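Local coordinates for alginate lyase A1-II' (Sphingomonas sp. A1, PDB 2CWS), which is the C-terminal lyase part of a longer protein and probably depolymerises alginate by beta-elimination, as a polysaccharide lyase of family 7, at residues H14-L19 and R71-P76; Q110-M115 and K197-A202; P122-A127 and A191-L196. All coordinates share one frame; numbering follows the deposited sequence. Where two conformers were deposited one is given.

Contact 1: H14-L19 and R71-P76. With SO4 (sulfate ion), chain C.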
loop_
_atom_site.group_PDB
_atom_site.type_symbol
_atom_site.label_atom_id
_atom_site.label_comp_id
_atom_site.label_asym_id
_atom_site.label_seq_id
_atom_site.Cartn_x
_atom_site.Cartn_y
_atom_site.Cartn_z
ATOM N N HIS A 14 -0.757 -11.989 -8.261
ATOM C CA HIS A 14 0.404 -11.778 -7.401
ATOM C C HIS A 14 0.078 -10.774 -6.301
ATOM O O HIS A 14 0.953 -9.981 -5.869
ATOM C CB HIS A 14 1.646 -11.377 -8.210
ATOM C CG HIS A 14 2.119 -12.529 -9.011
ATOM N ND1 HIS A 14 3.046 -13.424 -8.506
ATOM C CD2 HIS A 14 1.790 -12.950 -10.265
ATOM C CE1 HIS A 14 3.261 -14.347 -9.416
ATOM N NE2 HIS A 14 2.529 -14.084 -10.487
ATOM N N TRP A 15 -1.134 -10.830 -5.771
ATOM C CA TRP A 15 -1.528 -10.076 -4.586
ATOM C C TRP A 15 -2.322 -10.997 -3.655
ATOM O O TRP A 15 -3.101 -11.816 -4.177
ATOM C CB TRP A 15 -2.427 -8.900 -4.945
ATOM C CG TRP A 15 -1.839 -7.819 -5.807
ATOM C CD1 TRP A 15 -1.973 -7.659 -7.152
ATOM C CD2 TRP A 15 -1.005 -6.725 -5.367
ATOM N NE1 TRP A 15 -1.300 -6.545 -7.585
ATOM C CE2 TRP A 15 -0.702 -5.947 -6.501
ATOM C CE3 TRP A 15 -0.510 -6.326 -4.097
ATOM C CZ2 TRP A 15 0.081 -4.787 -6.424
ATOM C CZ3 TRP A 15 0.264 -5.180 -4.028
ATOM C CH2 TRP A 15 0.545 -4.449 -5.183
ATOM N N LYS A 16 -2.220 -10.792 -2.363
ATOM C CA LYS A 16 -3.203 -11.333 -1.415
ATOM C C LYS A 16 -3.870 -10.140 -0.747
ATOM O O LYS A 16 -3.332 -9.012 -0.769
ATOM C CB LYS A 16 -2.596 -12.300 -0.397
ATOM C CG LYS A 16 -1.631 -11.664 0.575
ATOM C CD LYS A 16 -1.133 -12.688 1.606
ATOM C CE LYS A 16 -0.108 -12.083 2.549
ATOM N NZ LYS A 16 0.219 -13.029 3.636
ATOM N N LEU A 17 -5.044 -10.340 -0.155
ATOM C CA LEU A 17 -5.800 -9.282 0.453
ATOM C C LEU A 17 -5.894 -9.473 1.957
ATOM O O LEU A 17 -6.228 -10.570 2.423
ATOM C CB LEU A 17 -7.238 -9.285 -0.139
ATOM C CG LEU A 17 -8.252 -8.289 0.478
ATOM C CD1 LEU A 17 -7.865 -6.836 0.259
ATOM C CD2 LEU A 17 -9.614 -8.595 -0.119
ATOM N N GLN A 18 -5.618 -8.413 2.696
ATOM C CA GLN A 18 -5.701 -8.379 4.155
ATOM C C GLN A 18 -6.926 -7.568 4.546
ATOM O O GLN A 18 -7.090 -6.431 4.057
ATOM C CB GLN A 18 -4.385 -7.782 4.713
ATOM C CG GLN A 18 -3.205 -8.654 4.365
ATOM C CD GLN A 18 -1.874 -8.041 4.671
ATOM O OE1 GLN A 18 -1.730 -6.807 4.489
ATOM N NE2 GLN A 18 -0.915 -8.849 5.071
ATOM N N LEU A 19 -7.746 -8.143 5.418
ATOM C CA LEU A 19 -9.047 -7.557 5.780
ATOM C C LEU A 19 -9.083 -6.961 7.160
ATOM O O LEU A 19 -8.299 -7.324 8.036
ATOM C CB LEU A 19 -10.121 -8.669 5.679
ATOM C CG LEU A 19 -10.328 -9.204 4.260
ATOM C CD1 LEU A 19 -11.278 -10.434 4.363
ATOM C CD2 LEU A 19 -10.865 -8.169 3.327
ATOM N N ARG A 71 -1.374 -6.986 -0.583
ATOM C CA ARG A 71 0.017 -7.267 -0.211
ATOM C C ARG A 71 0.629 -8.055 -1.347
ATOM O O ARG A 71 0.126 -9.150 -1.707
ATOM C CB ARG A 71 -0.049 -8.074 1.122
ATOM C CG ARG A 71 1.278 -8.378 1.828
ATOM C CD ARG A 71 2.239 -9.361 1.118
ATOM N NE ARG A 71 3.165 -9.872 2.122
ATOM C CZ ARG A 71 4.367 -10.355 1.857
ATOM N NH1 ARG A 71 4.825 -10.433 0.603
ATOM N NH2 ARG A 71 5.131 -10.755 2.892
ATOM N N GLU A 72 1.691 -7.531 -1.951
ATOM C CA GLU A 72 2.285 -8.144 -3.136
ATOM C C GLU A 72 2.882 -9.492 -2.803
ATOM O O GLU A 72 3.615 -9.633 -1.805
ATOM C CB GLU A 72 3.391 -7.235 -3.685
ATOM C CG GLU A 72 4.094 -7.836 -4.905
ATOM C CD GLU A 72 5.365 -7.088 -5.257
ATOM O OE1 GLU A 72 5.861 -6.273 -4.473
ATOM O OE2 GLU A 72 5.880 -7.399 -6.393
ATOM N N MET A 73 2.643 -10.482 -3.661
ATOM C CA MET A 73 3.113 -11.848 -3.524
ATOM C C MET A 73 3.854 -12.241 -4.792
ATOM O O MET A 73 3.233 -12.756 -5.719
ATOM C CB MET A 73 1.943 -12.818 -3.273
ATOM C CG MET A 73 1.187 -12.486 -2.005
ATOM S SD MET A 73 1.975 -12.979 -0.470
ATOM C CE MET A 73 1.738 -14.779 -0.570
ATOM N N LEU A 74 5.196 -12.052 -4.786
ATOM C CA LEU A 74 5.967 -12.599 -5.910
ATOM C C LEU A 74 5.664 -14.064 -6.077
ATOM O O LEU A 74 5.617 -14.576 -7.230
ATOM C CB LEU A 74 7.476 -12.460 -5.605
ATOM C CG LEU A 74 8.064 -11.035 -5.632
ATOM C CD1 LEU A 74 9.535 -11.091 -5.345
ATOM C CD2 LEU A 74 7.804 -10.366 -7.003
ATOM N N ASP A 75 5.528 -14.799 -4.978
ATOM C CA ASP A 75 5.098 -16.205 -5.001
ATOM C C ASP A 75 3.759 -16.229 -4.250
ATOM O O ASP A 75 3.765 -16.075 -3.009
ATOM C CB ASP A 75 6.131 -17.112 -4.327
ATOM C CG ASP A 75 5.750 -18.582 -4.470
ATOM O OD1 ASP A 75 4.532 -18.878 -4.593
ATOM O OD2 ASP A 75 6.663 -19.420 -4.490
ATOM N N PRO A 76 2.629 -16.417 -4.935
ATOM C CA PRO A 76 1.330 -16.426 -4.228
ATOM C C PRO A 76 1.219 -17.520 -3.202
ATOM O O PRO A 76 0.290 -17.466 -2.372
ATOM C CB PRO A 76 0.277 -16.558 -5.345
ATOM C CG PRO A 76 1.019 -16.769 -6.605
ATOM C CD PRO A 76 2.475 -16.594 -6.364
HETATM S S SO4 C . 2.850 -11.201 5.691
HETATM O O1 SO4 C . 2.107 -10.185 4.743
HETATM O O2 SO4 C . 2.444 -12.513 5.331
HETATM O O3 SO4 C . 4.223 -11.036 5.632
HETATM O O4 SO4 C . 2.331 -10.739 6.989
#
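Lys16 and Arg71 form an antiparallel hydrogen-bonded pair where strand 15-18 lies beside strand 67-72, in one sheet of the beta-jelly roll of this family-7 lyase. Lys16 N reaches Arg71 O at 2.9 Å, and Arg71 N returns the bond to Lys16 O. Both side chains leave the same face and converge on a sulfate ion, probably from the crystallisation liquor, a worked example of how one anion gathers two cations. Arg71 meets it edge-on: NE donates to sulfate O1 at 2.8 Å, nearly straight (167°), while NH2 donates to O3. Lys16 NZ binds O2, also at 2.8 Å, and has a second anionic partner in Glu26.

The groups behind this shell fix its aim. With CG set between the backbone N and the carbonyl carbon (chi1 67°), the otherwise extended Lys16 chain runs obliquely past Met73, its CD 3.7 Å from Met73 SD. Arg71 turns NH1 back onto Glu72 O at 2.8 Å, in the guanidinium plane, and Tyr199 adds a cation-pi contact.

On the other face Trp15 and Glu72 make the non-hydrogen-bonded pair, with Trp15 CZ3 3.8 Å from Glu72 CB; the carboxylate goes on to Phe200 N, Trp83 and His227. Where strand 67-72 ends and strand 15-18 begins, Met73 N bonds to His14 O at 2.8 Å. The two bond again: His14 ND1 gives its hydrogen to Met73 O at 2.9 Å, the oxygen near the imidazole plane and the nitrogen in the carbonyl plane.

Contact 2: Q110-M115 and K197-A202. With SO4 (sulfate ion), chain B.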
loop_
_atom_site.group_PDB
_atom_site.type_symbol
_atom_site.label_atom_id
_atom_site.label_comp_id
_atom_site.label_asym_id
_atom_site.label_seq_id
_atom_site.Cartn_x
_atom_site.Cartn_y
_atom_site.Cartn_z
ATOM N N GLN A 110 2.008 1.391 -0.234
ATOM C CA GLN A 110 3.265 1.277 0.532
ATOM C C GLN A 110 4.304 0.528 -0.280
ATOM O O GLN A 110 4.000 -0.277 -1.167
ATOM C CB GLN A 110 3.114 0.492 1.872
ATOM C CG GLN A 110 1.928 0.927 2.704
ATOM C CD GLN A 110 2.006 0.337 4.088
ATOM O OE1 GLN A 110 3.050 0.467 4.761
ATOM N NE2 GLN A 110 0.923 -0.283 4.528
ATOM N N ILE A 111 5.564 0.742 0.129
ATOM C CA ILE A 111 6.600 -0.283 0.017
ATOM C C ILE A 111 6.895 -0.681 1.462
ATOM O O ILE A 111 7.258 0.202 2.249
ATOM C CB ILE A 111 7.893 0.186 -0.681
ATOM C CG1 ILE A 111 7.627 0.581 -2.123
ATOM C CG2 ILE A 111 8.931 -0.934 -0.579
ATOM C CD1 ILE A 111 8.884 1.129 -2.781
ATOM N N HIS A 112 6.788 -1.972 1.772
ATOM C CA HIS A 112 7.048 -2.406 3.119
ATOM C C HIS A 112 8.314 -3.257 3.168
ATOM O O HIS A 112 8.520 -4.133 2.283
ATOM C CB HIS A 112 5.834 -3.244 3.588
ATOM C CG HIS A 112 5.686 -3.208 5.067
ATOM N ND1 HIS A 112 6.539 -3.817 5.963
ATOM C CD2 HIS A 112 4.756 -2.576 5.804
ATOM C CE1 HIS A 112 6.116 -3.581 7.199
ATOM N NE2 HIS A 112 5.012 -2.821 7.152
ATOM N N GLY A 113 9.165 -3.006 4.174
ATOM C CA GLY A 113 10.272 -3.889 4.400
ATOM C C GLY A 113 9.860 -5.194 5.043
ATOM O O GLY A 113 8.817 -5.310 5.680
ATOM N N ILE A 114 10.758 -6.179 4.905
ATOM C CA ILE A 114 10.543 -7.492 5.553
ATOM C C ILE A 114 11.930 -8.118 5.680
ATOM O O ILE A 114 12.820 -7.878 4.842
ATOM C CB ILE A 114 9.587 -8.370 4.713
ATOM C CG1 ILE A 114 9.225 -9.690 5.450
ATOM C CG2 ILE A 114 10.110 -8.616 3.308
ATOM C CD1 ILE A 114 8.049 -10.379 4.769
ATOM N N MET A 115 12.122 -8.893 6.732
ATOM C CA MET A 115 13.430 -9.607 6.835
ATOM C C MET A 115 13.488 -10.716 5.830
ATOM O O MET A 115 12.487 -11.206 5.332
ATOM C CB MET A 115 13.631 -10.162 8.238
ATOM C CG MET A 115 13.398 -9.225 9.395
ATOM S SD MET A 115 14.570 -7.840 9.337
ATOM C CE MET A 115 16.079 -8.715 9.720
ATOM N N LYS A 197 14.388 -7.071 2.636
ATOM C CA LYS A 197 13.678 -7.215 1.369
ATOM C C LYS A 197 12.405 -6.405 1.460
ATOM O O LYS A 197 12.122 -5.750 2.481
ATOM C CB LYS A 197 13.364 -8.687 1.117
ATOM C CG LYS A 197 14.637 -9.542 1.271
ATOM C CD LYS A 197 15.602 -9.353 0.123
ATOM C CE LYS A 197 15.145 -9.948 -1.182
ATOM N NZ LYS A 197 15.196 -11.442 -1.359
ATOM N N TYR A 198 11.627 -6.387 0.367
ATOM C CA TYR A 198 10.529 -5.435 0.203
ATOM C C TYR A 198 9.383 -6.051 -0.557
ATOM O O TYR A 198 9.562 -6.979 -1.371
ATOM C CB TYR A 198 10.981 -4.156 -0.629
ATOM C CG TYR A 198 12.211 -3.536 0.021
ATOM C CD1 TYR A 198 12.027 -2.645 1.094
ATOM C CD2 TYR A 198 13.501 -3.900 -0.338
ATOM C CE1 TYR A 198 13.134 -2.094 1.736
ATOM C CE2 TYR A 198 14.601 -3.399 0.315
ATOM C CZ TYR A 198 14.432 -2.506 1.348
ATOM O OH TYR A 198 15.480 -1.963 2.030
ATOM N N TYR A 199 8.193 -5.523 -0.329
ATOM C CA TYR A 199 7.022 -5.855 -1.121
ATOM C C TYR A 199 6.123 -4.619 -1.188
ATOM O O TYR A 199 6.105 -3.768 -0.277
ATOM C CB TYR A 199 6.265 -7.060 -0.545
ATOM C CG TYR A 199 5.778 -6.912 0.863
ATOM C CD1 TYR A 199 6.562 -7.377 1.922
ATOM C CD2 TYR A 199 4.575 -6.314 1.188
ATOM C CE1 TYR A 199 6.157 -7.264 3.230
ATOM C CE2 TYR A 199 4.153 -6.174 2.479
ATOM C CZ TYR A 199 4.950 -6.633 3.528
ATOM O OH TYR A 199 4.504 -6.500 4.814
ATOM N N PHE A 200 5.376 -4.520 -2.288
ATOM C CA PHE A 200 4.410 -3.444 -2.446
ATOM C C PHE A 200 3.119 -3.750 -1.700
ATOM O O PHE A 200 2.754 -4.920 -1.482
ATOM C CB PHE A 200 4.095 -3.222 -3.920
ATOM C CG PHE A 200 5.218 -2.593 -4.732
ATOM C CD1 PHE A 200 5.855 -3.258 -5.760
ATOM C CD2 PHE A 200 5.594 -1.281 -4.442
ATOM C CE1 PHE A 200 6.833 -2.641 -6.503
ATOM C CE2 PHE A 200 6.588 -0.670 -5.216
ATOM C CZ PHE A 200 7.210 -1.324 -6.232
ATOM N N LYS A 201 2.371 -2.677 -1.365
ATOM C CA LYS A 201 1.015 -2.795 -0.859
ATOM C C LYS A 201 0.175 -1.705 -1.500
ATOM O O LYS A 201 0.701 -0.622 -1.842
ATOM C CB LYS A 201 0.929 -2.611 0.682
ATOM C CG LYS A 201 1.906 -3.478 1.455
ATOM C CD LYS A 201 1.517 -3.602 2.930
ATOM C CE LYS A 201 0.499 -4.739 3.115
ATOM N NZ LYS A 201 -0.079 -4.700 4.485
ATOM N N ALA A 202 -1.131 -1.942 -1.611
ATOM C CA ALA A 202 -2.045 -0.919 -2.144
ATOM C C ALA A 202 -3.430 -1.218 -1.621
ATOM O O ALA A 202 -3.886 -2.371 -1.661
ATOM C CB ALA A 202 -2.061 -0.950 -3.673
HETATM S S SO4 B . 2.217 -1.600 8.940
HETATM O O1 SO4 B . 1.737 -1.797 7.449
HETATM O O2 SO4 B . 3.587 -2.024 9.131
HETATM O O3 SO4 B . 2.149 -0.232 9.297
HETATM O O4 SO4 B . 1.368 -2.395 9.822
#
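Gln110, His112 and Ile114 form hydrogen-bonded pairs with Lys201, Tyr199 and Lys197, respectively, and six backbone bonds join the two antiparallel strands; His112 N to Tyr199 O, at 2.8 Å, is nearly linear. Weaker CA-H...O contacts, such as Tyr198 CA to His112 O, fill the steps between.

Ring contacts dominate the face that carries His112 and Tyr199. The planes are almost parallel (7°), yet the rings are slid apart, their centroids 5.4 Å distant. What lies over the Tyr199 ring is His112 CB, a CH-pi contact 3.8 Å from the centroid, while Tyr199 OH reaches over the imidazole, 3.5 Å from His112 CG. Ile114 CB meets the phenol at its edge. On the reverse face the contacts are apolar, Ile111 lying alongside Phe200 and crossing Tyr198.

Polar side-chain bonds set the imidazole. His112 ND1 donates in plane to a lone pair of Gly113 O at 2.7 Å. With CG anti to the backbone N (chi1 -154°), His112 NE2 points at a sulfate ion, probably from the crystallisation liquor, and binds sulfate O2 at 2.6 Å. A phenylalanine in place of His112 would probably leave that oxygen without its donor and the ring free of the bond that fixes its rotation. Gln110 NE2 adds a weak bond to sulfate O1 at 3.4 Å, its stronger partner being Glu69; Arg67 and Tyr205 also bind the ion. These strands carry Gln-Ile-His and Tyr-Phe-Lys-Ala, parts of the signature motifs of family-7 lyases, which, as in relatives, probably line the substrate cleft of the jelly roll.

Contact 3: P122-A127 and A191-L196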
loop_
_atom_site.group_PDB
_atom_site.type_symbol
_atom_site.label_atom_id
_atom_site.label_comp_id
_atom_site.label_asym_id
_atom_site.label_seq_id
_atom_site.Cartn_x
_atom_site.Cartn_y
_atom_site.Cartn_z
ATOM N N PRO A 122 10.347 -2.493 9.110
ATOM C CA PRO A 122 9.546 -1.280 8.938
ATOM C C PRO A 122 9.032 -1.064 7.532
ATOM O O PRO A 122 9.633 -1.533 6.571
ATOM C CB PRO A 122 10.538 -0.134 9.308
ATOM C CG PRO A 122 11.559 -0.846 10.186
ATOM C CD PRO A 122 11.729 -2.194 9.549
ATOM N N PRO A 123 7.997 -0.243 7.475
ATOM C CA PRO A 123 7.624 0.292 6.130
ATOM C C PRO A 123 8.799 1.118 5.637
ATOM O O PRO A 123 9.515 1.708 6.431
ATOM C CB PRO A 123 6.422 1.165 6.379
ATOM C CG PRO A 123 6.306 1.310 7.849
ATOM C CD PRO A 123 7.189 0.323 8.556
ATOM N N LEU A 124 8.919 1.145 4.305
ATOM C CA LEU A 124 9.860 2.069 3.659
ATOM C C LEU A 124 9.160 3.292 3.063
ATOM O O LEU A 124 9.562 4.417 3.331
ATOM C CB LEU A 124 10.628 1.335 2.548
ATOM C CG LEU A 124 11.572 2.262 1.718
ATOM C CD1 LEU A 124 12.718 2.788 2.606
ATOM C CD2 LEU A 124 12.091 1.517 0.501
ATOM N N VAL A 125 8.125 3.080 2.254
ATOM C CA VAL A 125 7.355 4.186 1.664
ATOM C C VAL A 125 5.916 4.042 2.115
ATOM O O VAL A 125 5.353 2.948 1.997
ATOM C CB VAL A 125 7.431 4.204 0.131
ATOM C CG1 VAL A 125 6.582 5.359 -0.421
ATOM C CG2 VAL A 125 8.895 4.268 -0.342
ATOM N N LYS A 126 5.321 5.127 2.558
ATOM C CA LYS A 126 3.903 5.193 2.887
ATOM C C LYS A 126 3.259 6.342 2.158
ATOM O O LYS A 126 3.693 7.499 2.313
ATOM C CB LYS A 126 3.684 5.395 4.405
ATOM C CG LYS A 126 4.373 4.297 5.233
ATOM C CD LYS A 126 4.546 4.707 6.718
ATOM C CE LYS A 126 5.705 5.741 6.823
ATOM N NZ LYS A 126 5.889 6.116 8.265
ATOM N N ALA A 127 2.242 6.061 1.339
ATOM C CA ALA A 127 1.525 7.104 0.594
ATOM C C ALA A 127 0.346 7.526 1.443
ATOM O O ALA A 127 -0.668 6.822 1.506
ATOM C CB ALA A 127 1.138 6.572 -0.781
ATOM N N ALA A 191 22.818 2.045 5.081
ATOM C CA ALA A 191 23.148 0.849 4.337
ATOM C C ALA A 191 22.463 -0.394 4.901
ATOM O O ALA A 191 22.420 -1.427 4.228
ATOM C CB ALA A 191 24.658 0.612 4.305
ATOM N N GLY A 192 21.941 -0.279 6.125
ATOM C CA GLY A 192 21.167 -1.435 6.640
ATOM C C GLY A 192 19.940 -1.746 5.839
ATOM O O GLY A 192 19.417 -2.868 5.970
ATOM N N TRP A 193 19.443 -0.848 5.008
ATOM C CA TRP A 193 18.327 -1.233 4.123
ATOM C C TRP A 193 18.737 -2.333 3.147
ATOM O O TRP A 193 17.877 -3.028 2.628
ATOM C CB TRP A 193 17.811 -0.027 3.368
ATOM C CG TRP A 193 17.021 0.986 4.135
ATOM C CD1 TRP A 193 17.470 2.248 4.454
ATOM C CD2 TRP A 193 15.695 0.874 4.660
ATOM N NE1 TRP A 193 16.489 2.947 5.157
ATOM C CE2 TRP A 193 15.392 2.089 5.275
ATOM C CE3 TRP A 193 14.732 -0.152 4.655
ATOM C CZ2 TRP A 193 14.167 2.354 5.903
ATOM C CZ3 TRP A 193 13.514 0.121 5.280
ATOM C CH2 TRP A 193 13.235 1.338 5.897
ATOM N N LYS A 194 20.025 -2.550 2.914
ATOM C CA LYS A 194 20.434 -3.666 2.072
ATOM C C LYS A 194 20.207 -4.999 2.766
ATOM O O LYS A 194 20.269 -6.024 2.077
ATOM C CB LYS A 194 21.924 -3.554 1.698
ATOM C CG LYS A 194 22.270 -2.351 0.819
ATOM C CD LYS A 194 23.748 -2.372 0.483
ATOM C CE LYS A 194 24.217 -1.150 -0.256
ATOM N NZ LYS A 194 25.631 -1.308 -0.747
ATOM N N ASN A 195 19.947 -5.011 4.074
ATOM C CA ASN A 195 19.684 -6.267 4.815
ATOM C C ASN A 195 18.206 -6.548 4.993
ATOM O O ASN A 195 17.844 -7.441 5.773
ATOM C CB ASN A 195 20.337 -6.165 6.205
ATOM C CG ASN A 195 21.870 -6.105 6.078
ATOM O OD1 ASN A 195 22.430 -6.785 5.213
ATOM N ND2 ASN A 195 22.481 -5.284 6.927
ATOM N N LEU A 196 17.370 -5.835 4.225
ATOM C CA LEU A 196 15.936 -6.090 4.193
ATOM C C LEU A 196 15.539 -6.389 2.759
ATOM O O LEU A 196 16.193 -5.987 1.806
ATOM C CB LEU A 196 15.172 -4.886 4.737
ATOM C CG LEU A 196 15.472 -4.573 6.187
ATOM C CD1 LEU A 196 14.670 -3.319 6.566
ATOM C CD2 LEU A 196 15.099 -5.718 7.126
#
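A classic beta bulge, formed by Leu124 and Val125 opposite Ile111, breaks strand 120-130 at the corner where Leu124 meets Trp193 from the loop that precedes strand 197-202. The meeting is a CH-pi contact: Leu124 CD1 sits over one face of the indole, 3.6 Å from the centroid of the six-membered ring and only 12° off its normal. A first torsion of 175° carries the branch of Leu124 away from its own amide nitrogen and places CD1 above the indole, the two side chains lying askew.

The rim of the same ring meets backbone oxygens. Pro123 O lies near the ring plane, 3.8 Å from Trp193 CH2, and Pro122 O approaches the edge as well, at a longer distance. Farther along, Pro122 CD lies 4.3 Å from Leu196 CD1, a loose and doubtful contact that rests on one modelled conformer of the leucine.

The tryptophan rides on a short 3-10 turn, in which Lys194 N bonds to Ala191 O at 3.0 Å and Asn195 N to Gly192 O at 2.9 Å. Its indole is held from beyond these segments, NE1 by Gln140 O and the ring by Phe186 in an edge-to-face pairing. The chemistry implies a division of labour: dispersion and shape join the bulged corner to the turn, while the directional bond that orients the buried indole comes from Gln140.

Overall arrangement
The three contacts show how bonding changes with place in one fold. Contacts 1 and 2 are strand pairings in the same sheet, where strands 67-72 and 197-202 are neighbours; Gln18 to Lys201 and Glu72 to Phe200 N tie them directly. Contact 2 is buried, whereas contact 1 is only partly so and runs out to exposed residues. Each carries a sulfate on its polar face. Contact 3, its centre about 8 Å from that of contact 2, is also buried but relies on apolar packing; neighbouring strands 106-114 and 120-130 join the two through Ile111 O and Leu124 N, and Tyr198 OH bonds to Trp193 O. Contact 1 lies about 11 Å from it at the nearest atoms.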